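Local coordinates for F5/8 type C domain protein (Bacteroides ovatus, PDB 4ZRX), which probably hydrolyses alpha-L-fucosyl linkages in glycans, carrying beta-sandwich modules alongside a TIM-barrel catalytic domain of the alpha-L-fucosidase family, at residues 103-108 and 170-175; 314-319 and 428-433. All blocks are in the same frame, centred on the assembly; numbering follows the deposited sequence.

Contact 1 of 2, residues 103-108 and 170-175; sequences CLWPTA and TELLTN
Trp105 swings its indole toward helix 158-174 with CG held between the backbone N and the carbonyl carbon (chi1 76°), while Glu171 reaches back with CG anti to its carbonyl carbon (chi1 -69°) and an extended chain beyond. The two flat groups meet nearly perpendicular, the carboxylate lying at the pyrrole edge of the indole. Trp105 NE1 donates to Glu171 OE1 over 2.9 Å; the acceptor lies close to the indole plane, while the N-H comes to it from above the carboxylate plane. Thr107 OG1 donates to the same Glu171 OE1 on its syn lone pair, at a short 2.5 Å. The other oxygen, Glu171 OE2, takes the backbone N of Ala108 at 3.0 Å, so three donors fix the carboxylate. In the alpha-L-fucosidase barrel this fastens the loop that follows strand 91-97 to the outer helix 158-174. Leu172 CD2 sits over one face of Trp105, 3.8 Å from the centroid of the six-membered ring, a CH-pi contact; Thr107 CB and Cys103 CB lie against the opposite face, nearer its rim. With the indole cut back to an alanine, Glu171 OE1 is likely to lose its N-H donor and Leu172 CD2 its ring face. Val127 of helix 126-137 also touches both Trp105 and Leu172.

Contact 2 of 2, residues 314-319 and 428-433; sequences IYFQSV and MLRFPA
The end of helix 308-316, in the alpha-L-fucosidase barrel, packs here against strand 427-431, an outermost strand of a four-stranded antiparallel sheet that follows the barrel in sequence. Phe316 is the central side chain, and Arg430 lies across one face of its ring. Arg430 CD stands 3.8 Å from the ring centroid, only 5° off the normal, in a CH-pi contact. A bend about the CG-CD bond (chi3 -67°) turns NE and the guanidinium over the ring near Phe316 CD2, the two planes 19° apart; Arg430 NH1 comes to 3.4 Å from Phe316 CD2. The guanidinium also has a charged partner, since Arg430 NH2 forms a salt bridge with Asp313 on the same helix as Phe316.

Selenomethionine Met428, modelled in two conformers of which one is described, approaches the Phe316 ring obliquely. In this conformer its SE lies 4.2 Å from Phe316 CE1 in a Met-aromatic contact. The terminal methyl CE passes on to Tyr315 CE2, at 3.8 Å, and to CG1 of Val319, whose side chain runs alongside that of Met428. Leu388 of the neighbouring strand adds to the packing on Phe316 and Met428, and Phe356 touches both Tyr315 and Met428.

No direct hydrogen bond joins the segments, but a water donates to Phe316 O and Met428 O, 2.7 Å from each. The interface thus rests mainly on the stacking of Arg430 over Phe316 and on apolar contacts on its buried side, while at its exposed side the salt bridge to Asp313 probably helps to keep the Arg430 guanidinium nearly parallel to the ring.

In the fold
Contact 1 and contact 2 follow one another along the chain without overlapping and do not touch: their centres are about 40 Å apart and their nearest atoms about 24 Å. Contact 1 lies toward the outside of the molecule, its centre about 29 Å from that of the chain, and is internal to the alpha-L-fucosidase barrel region. Contact 2, its centre about 14 Å from the chain centre, instead joins that region to the following beta-sheet. The central mixed sheet relates them, because the loop of 103-108 follows strand 91-97 and helix 308-316 precedes strand 324-328, both paired with strand 44-48. A bound 1,2-ethanediol, probably from the crystallisation liquor, lies about 3 Å from the Tyr315 side chain in contact 2.

Contact 1 of 2, residues 103-108 and 170-175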
loop_
_atom_site.group_PDB
_atom_site.type_symbol
_atom_site.label_atom_id
_atom_site.label_comp_id
_atom_site.label_asym_id
_atom_site.label_seq_id
_atom_site.Cartn_x
_atom_site.Cartn_y
_atom_site.Cartn_z
ATOM N N CYS A 103 -19.460 17.618 -3.339
ATOM C CA CYS A 103 -20.015 16.758 -2.287
ATOM C C CYS A 103 -20.875 15.665 -2.881
ATOM O O CYS A 103 -21.801 15.937 -3.662
ATOM C CB CYS A 103 -20.817 17.577 -1.306
ATOM S SG CYS A 103 -19.779 18.760 -0.482
ATOM N N LEU A 104 -20.643 14.418 -2.414
ATOM C CA LEU A 104 -21.429 13.254 -2.818
ATOM C C LEU A 104 -22.781 13.037 -2.125
ATOM O O LEU A 104 -23.448 12.074 -2.396
ATOM C CB LEU A 104 -20.563 11.981 -2.623
ATOM C CG LEU A 104 -19.350 11.829 -3.524
ATOM C CD1 LEU A 104 -18.774 10.467 -3.351
ATOM C CD2 LEU A 104 -19.708 12.021 -4.940
ATOM N N TRP A 105 -23.169 13.963 -1.263
ATOM C CA TRP A 105 -24.434 13.958 -0.595
ATOM C C TRP A 105 -24.998 15.401 -0.740
ATOM O O TRP A 105 -24.231 16.391 -0.903
ATOM C CB TRP A 105 -24.284 13.592 0.871
ATOM C CG TRP A 105 -23.735 14.682 1.755
ATOM C CD1 TRP A 105 -24.417 15.334 2.714
ATOM C CD2 TRP A 105 -22.364 15.151 1.862
ATOM N NE1 TRP A 105 -23.621 16.243 3.333
ATOM C CE2 TRP A 105 -22.352 16.151 2.845
ATOM C CE3 TRP A 105 -21.164 14.852 1.203
ATOM C CZ2 TRP A 105 -21.199 16.862 3.196
ATOM C CZ3 TRP A 105 -20.015 15.605 1.501
ATOM C CH2 TRP A 105 -20.042 16.581 2.506
ATOM N N PRO A 106 -26.328 15.513 -0.671
ATOM C CA PRO A 106 -26.980 16.839 -0.860
ATOM C C PRO A 106 -26.849 17.685 0.385
ATOM O O PRO A 106 -27.822 17.848 1.173
ATOM C CB PRO A 106 -28.447 16.482 -1.105
ATOM C CG PRO A 106 -28.658 15.148 -0.423
ATOM C CD PRO A 106 -27.299 14.409 -0.580
ATOM N N THR A 107 -25.669 18.209 0.593
ATOM C CA THR A 107 -25.371 19.057 1.732
ATOM C C THR A 107 -26.181 20.366 1.691
ATOM O O THR A 107 -26.404 20.948 0.645
ATOM C CB THR A 107 -23.881 19.365 1.764
ATOM O OG1 THR A 107 -23.540 20.198 2.878
ATOM C CG2 THR A 107 -23.380 20.011 0.494
ATOM N N ALA A 108 -26.534 20.867 2.862
ATOM C CA ALA A 108 -27.156 22.203 2.973
ATOM C C ALA A 108 -26.108 23.304 2.786
ATOM O O ALA A 108 -26.443 24.477 2.676
ATOM C CB ALA A 108 -27.807 22.359 4.363
ATOM N N THR A 170 -20.848 17.535 10.356
ATOM C CA THR A 170 -22.018 17.226 11.164
ATOM C C THR A 170 -23.048 16.494 10.346
ATOM O O THR A 170 -23.593 15.532 10.791
ATOM C CB THR A 170 -22.589 18.503 11.797
ATOM O OG1 THR A 170 -21.586 19.105 12.638
ATOM C CG2 THR A 170 -23.874 18.223 12.586
ATOM N N GLU A 171 -23.249 16.867 9.087
ATOM C CA GLU A 171 -24.186 16.083 8.277
ATOM C C GLU A 171 -23.735 14.620 8.138
ATOM O O GLU A 171 -24.521 13.634 8.319
ATOM C CB GLU A 171 -24.337 16.715 6.884
ATOM C CG GLU A 171 -25.058 18.019 6.923
ATOM C CD GLU A 171 -24.938 18.845 5.661
ATOM O OE1 GLU A 171 -23.959 18.646 4.840
ATOM O OE2 GLU A 171 -25.828 19.758 5.520
ATOM N N LEU A 172 -22.462 14.463 7.796
ATOM C CA LEU A 172 -21.903 13.132 7.566
ATOM C C LEU A 172 -21.926 12.257 8.798
ATOM O O LEU A 172 -22.080 11.046 8.684
ATOM C CB LEU A 172 -20.478 13.229 6.969
ATOM C CG LEU A 172 -20.347 13.847 5.571
ATOM C CD1 LEU A 172 -18.921 14.028 5.198
ATOM C CD2 LEU A 172 -21.032 12.945 4.584
ATOM N N LEU A 173 -21.798 12.899 9.952
ATOM C CA LEU A 173 -21.714 12.171 11.210
ATOM C C LEU A 173 -23.043 12.042 11.949
ATOM O O LEU A 173 -23.084 11.451 13.028
ATOM C CB LEU A 173 -20.669 12.829 12.105
ATOM C CG LEU A 173 -19.223 12.870 11.572
ATOM C CD1 LEU A 173 -18.296 13.277 12.669
ATOM C CD2 LEU A 173 -18.735 11.652 10.928
ATOM N N THR A 174 -24.104 12.623 11.394
ATOM C CA THR A 174 -25.465 12.596 11.974
ATOM C C THR A 174 -26.394 11.698 11.170
ATOM O O THR A 174 -27.096 10.803 11.715
ATOM C CB THR A 174 -26.021 13.981 12.043
ATOM O OG1 THR A 174 -25.199 14.791 12.897
ATOM C CG2 THR A 174 -27.515 13.960 12.611
ATOM N N ASN A 175 -26.387 11.896 9.845
ATOM C CA ASN A 175 -27.406 11.273 8.998
ATOM C C ASN A 175 -27.083 9.955 8.401
ATOM O O ASN A 175 -27.889 9.409 7.653
ATOM C CB ASN A 175 -27.752 12.247 7.856
ATOM C CG ASN A 175 -28.286 13.556 8.360
ATOM O OD1 ASN A 175 -28.013 14.617 7.783
ATOM N ND2 ASN A 175 -28.998 13.498 9.415
#

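Contact 2 of 2, residues 314-319 and 428-433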
loop_
_atom_site.group_PDB
_atom_site.type_symbol
_atom_site.label_atom_id
_atom_site.label_comp_id
_atom_site.label_asym_id
_atom_site.label_seq_id
_atom_site.Cartn_x
_atom_site.Cartn_y
_atom_site.Cartn_z
ATOM N N ILE A 314 2.451 -6.144 -0.672
ATOM C CA ILE A 314 1.905 -5.022 0.122
ATOM C C ILE A 314 1.330 -5.498 1.435
ATOM O O ILE A 314 1.598 -4.883 2.470
ATOM C CB ILE A 314 0.870 -4.195 -0.714
ATOM C CG1 ILE A 314 1.621 -3.383 -1.780
ATOM C CG2 ILE A 314 0.066 -3.245 0.158
ATOM C CD1 ILE A 314 0.757 -2.848 -2.878
ATOM N N TYR A 315 0.505 -6.525 1.447
ATOM C CA TYR A 315 -0.073 -7.069 2.658
ATOM C C TYR A 315 0.990 -7.412 3.691
ATOM O O TYR A 315 0.941 -6.985 4.851
ATOM C CB TYR A 315 -0.970 -8.260 2.271
ATOM C CG TYR A 315 -1.684 -8.856 3.431
ATOM C CD1 TYR A 315 -2.868 -8.301 3.941
ATOM C CD2 TYR A 315 -1.146 -9.948 4.075
ATOM C CE1 TYR A 315 -3.521 -8.837 5.040
ATOM C CE2 TYR A 315 -1.836 -10.533 5.154
ATOM C CZ TYR A 315 -2.993 -9.944 5.642
ATOM O OH TYR A 315 -3.666 -10.493 6.722
ATOM N N PHE A 316 1.999 -8.131 3.256
ATOM C CA PHE A 316 3.097 -8.489 4.165
ATOM C C PHE A 316 3.911 -7.316 4.658
ATOM O O PHE A 316 4.457 -7.401 5.730
ATOM C CB PHE A 316 3.960 -9.606 3.559
ATOM C CG PHE A 316 3.242 -10.942 3.524
ATOM C CD1 PHE A 316 3.001 -11.620 4.702
ATOM C CD2 PHE A 316 2.869 -11.524 2.341
ATOM C CE1 PHE A 316 2.327 -12.802 4.710
ATOM C CE2 PHE A 316 2.205 -12.712 2.329
ATOM C CZ PHE A 316 1.947 -13.370 3.493
ATOM N N GLN A 317 3.963 -6.229 3.896
ATOM C CA GLN A 317 4.659 -5.048 4.285
ATOM C C GLN A 317 3.766 -3.962 4.906
ATOM O O GLN A 317 4.194 -2.819 5.056
ATOM C CB GLN A 317 5.382 -4.457 3.077
ATOM C CG GLN A 317 6.502 -5.376 2.480
ATOM C CD GLN A 317 6.910 -4.798 1.102
ATOM O OE1 GLN A 317 6.161 -4.882 0.137
ATOM N NE2 GLN A 317 7.921 -4.099 1.080
ATOM N N SER A 318 2.540 -4.332 5.215
ATOM C CA SER A 318 1.602 -3.469 5.887
ATOM C C SER A 318 1.049 -4.174 7.104
ATOM O O SER A 318 1.526 -3.930 8.215
ATOM C CB SER A 318 0.508 -2.959 4.951
ATOM O OG SER A 318 -0.150 -3.999 4.254
ATOM N N VAL A 319 0.048 -5.023 6.932
ATOM C CA VAL A 319 -0.492 -5.813 8.011
ATOM C C VAL A 319 0.643 -6.607 8.683
ATOM O O VAL A 319 0.697 -6.720 9.898
ATOM C CB VAL A 319 -1.567 -6.743 7.503
ATOM C CG1 VAL A 319 -2.092 -7.653 8.601
ATOM C CG2 VAL A 319 -2.702 -5.872 6.962
HETATM N N MSE A 428 4.952 -10.130 10.696
HETATM C CA MSE A 428 5.121 -11.376 9.969
HETATM C C MSE A 428 6.480 -11.422 9.298
HETATM O O MSE A 428 6.987 -10.404 8.810
HETATM C CB MSE A 428 4.016 -11.628 8.979
HETATM C CG MSE A 428 2.716 -11.744 9.686
HETATM SE SE MSE A 428 1.136 -12.319 8.708
HETATM C CE MSE A 428 0.570 -10.636 8.029
ATOM N N LEU A 429 7.050 -12.616 9.304
ATOM C CA LEU A 429 8.369 -12.903 8.722
ATOM C C LEU A 429 8.242 -14.014 7.730
ATOM O O LEU A 429 7.630 -15.056 8.028
ATOM C CB LEU A 429 9.329 -13.341 9.818
ATOM C CG LEU A 429 9.803 -12.276 10.784
ATOM C CD1 LEU A 429 10.540 -12.981 11.916
ATOM C CD2 LEU A 429 10.670 -11.251 10.038
ATOM N N ARG A 430 8.789 -13.816 6.543
ATOM C CA ARG A 430 8.814 -14.795 5.521
ATOM C C ARG A 430 10.259 -15.276 5.300
ATOM O O ARG A 430 11.230 -14.508 5.408
ATOM C CB ARG A 430 8.208 -14.257 4.227
ATOM C CG ARG A 430 6.702 -14.066 4.335
ATOM C CD ARG A 430 6.033 -13.736 3.029
ATOM N NE ARG A 430 6.427 -12.425 2.507
ATOM C CZ ARG A 430 6.093 -11.975 1.291
ATOM N NH1 ARG A 430 5.423 -12.751 0.430
ATOM N NH2 ARG A 430 6.426 -10.759 0.910
ATOM N N PHE A 431 10.391 -16.522 4.875
ATOM C CA PHE A 431 11.709 -17.138 4.728
ATOM C C PHE A 431 11.594 -18.373 3.868
ATOM O O PHE A 431 10.502 -18.862 3.648
ATOM C CB PHE A 431 12.298 -17.520 6.101
ATOM C CG PHE A 431 11.351 -18.250 6.991
ATOM C CD1 PHE A 431 11.276 -19.599 6.974
ATOM C CD2 PHE A 431 10.545 -17.539 7.886
ATOM C CE1 PHE A 431 10.397 -20.265 7.810
ATOM C CE2 PHE A 431 9.653 -18.222 8.738
ATOM C CZ PHE A 431 9.557 -19.569 8.668
ATOM N N PRO A 432 12.716 -18.931 3.416
ATOM C CA PRO A 432 12.586 -20.148 2.577
ATOM C C PRO A 432 12.018 -21.307 3.378
ATOM O O PRO A 432 12.407 -21.480 4.544
ATOM C CB PRO A 432 14.041 -20.460 2.136
ATOM C CG PRO A 432 14.743 -19.143 2.276
ATOM C CD PRO A 432 14.096 -18.398 3.433
ATOM N N ALA A 433 11.113 -22.060 2.750
ATOM C CA ALA A 433 10.413 -23.136 3.405
ATOM C C ALA A 433 11.365 -24.091 4.110
ATOM O O ALA A 433 12.416 -24.485 3.570
ATOM C CB ALA A 433 9.570 -23.910 2.399
HETATM O O HOH W 1 5.828 -9.627 6.492
#